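Local coordinates for uncharacterized protein CGL0972 (Corynebacterium glutamicum, PDB 2VQG) that probably forms an anion-selective, alpha-helical channel in the cell envelope and can bind zinc ions, at residues Arg77-Thr80 with Lys85-Thr88. Numbering follows the deposited sequence. Where two conformers were deposited one is given.
Sequences RAQT and KADT
Gln79, in the last turn of helix 61-80, lays one face of its terminal amide against Ala86 of the segment that follows the helix, and this one side chain carries the contact. Ala86 lies over that face with its methyl carbon above the nitrogen end rather than at the edge, Gln79 NE2 being 3.3 Å from Ala86 CB. Nearer the middle of the amide, Gln79 CD stands 3.8 Å from Ala86 CA; these are van der Waals approaches. The reach depends on a fully stretched chain: CG is anti to the backbone N (chi1 -174°) and CD continues the same line (chi2 -176°), which carries the amide across from a helix whose nearest CA, that of Gln79, is 6.4 Å from the CA of Lys85.

The polar link runs through water. One water donates to Gln79 OE1 at 2.7 Å and accepts from the backbone N of Asp87 at 3.0 Å, bridging the helix to the extended chain. Gln79 OE1 also receives a hydrogen bond from ND2 of Asn41, so two donors hold the oxygen end of the amide and should limit its rotation.

The chain is also held next to Asn41 by its backbone: Lys85 makes backbone hydrogen bonds with Gln39 and Asn41, and its side chain forms a cation-pi contact with Tyr40. Small and largely at the surface, the arrangement is a water-bridged contact between the end of a helix and its own C-terminal extension, which folds back beside the start of helix 41-52 in this alpha-helical PorB fold.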
# COMPACT_ATOMS: atom_id res chain seq x y z
N ARG A 77 5.41 -3.99 -0.03
CA ARG A 77 5.18 -5.13 -0.92
C ARG A 77 5.01 -4.68 -2.37
O ARG A 77 5.54 -5.34 -3.28
CB ARG A 77 4.02 -6.01 -0.41
CG ARG A 77 4.27 -6.48 1.03
CD ARG A 77 3.32 -7.58 1.50
NE ARG A 77 1.96 -7.10 1.74
CZ ARG A 77 1.51 -6.61 2.90
NH1 ARG A 77 2.30 -6.50 3.96
NH2 ARG A 77 0.24 -6.23 2.99
N ALA A 78 4.33 -3.56 -2.58
CA ALA A 78 4.23 -2.95 -3.90
C ALA A 78 5.60 -2.58 -4.49
O ALA A 78 5.85 -2.79 -5.68
CB ALA A 78 3.34 -1.76 -3.86
N GLN A 79 6.48 -2.03 -3.66
CA GLN A 79 7.82 -1.66 -4.14
C GLN A 79 8.59 -2.90 -4.56
O GLN A 79 9.24 -2.91 -5.62
CB GLN A 79 8.58 -0.88 -3.08
CG GLN A 79 9.92 -0.36 -3.60
CD GLN A 79 10.74 0.33 -2.53
OE1 GLN A 79 10.18 0.99 -1.65
NE2 GLN A 79 12.07 0.19 -2.60
N THR A 80 8.50 -3.96 -3.75
CA THR A 80 9.14 -5.23 -4.07
C THR A 80 8.64 -5.75 -5.41
O THR A 80 9.43 -6.27 -6.23
CB THR A 80 8.93 -6.27 -2.95
OG1 THR A 80 9.44 -5.72 -1.72
CG2 THR A 80 9.70 -7.55 -3.25
N LYS A 85 8.44 3.63 -6.68
CA LYS A 85 9.84 3.99 -6.48
C LYS A 85 10.27 3.98 -5.01
O LYS A 85 9.47 4.31 -4.12
CB LYS A 85 10.11 5.38 -7.06
CG LYS A 85 9.87 5.52 -8.55
CD LYS A 85 10.28 6.91 -9.06
CE LYS A 85 9.19 7.94 -8.79
NZ LYS A 85 9.51 9.28 -9.35
N ALA A 86 11.53 3.63 -4.76
CA ALA A 86 12.14 3.73 -3.42
C ALA A 86 12.30 5.21 -2.94
O ALA A 86 12.36 6.11 -3.84
CB ALA A 86 13.52 3.05 -3.44
N ASP A 87 12.28 5.32 -1.65
CA ASP A 87 12.50 6.63 -1.06
C ASP A 87 13.95 6.98 -1.13
O ASP A 87 14.82 6.10 -0.90
CB ASP A 87 11.94 6.60 0.40
CG ASP A 87 10.52 6.49 0.59
OD1 ASP A 87 9.74 6.85 -0.33
OD2 ASP A 87 10.06 5.91 1.61
N THR A 88 14.20 8.25 -1.50
CA THR A 88 15.58 8.74 -1.51
C THR A 88 15.85 9.72 -0.38
O THR A 88 15.01 10.11 0.52
CB THR A 88 16.07 9.32 -2.90
OG1 THR A 88 15.15 10.50 -3.18
CG2 THR A 88 15.55 8.27 -3.97
O HOH W 1 11.39 2.93 -0.15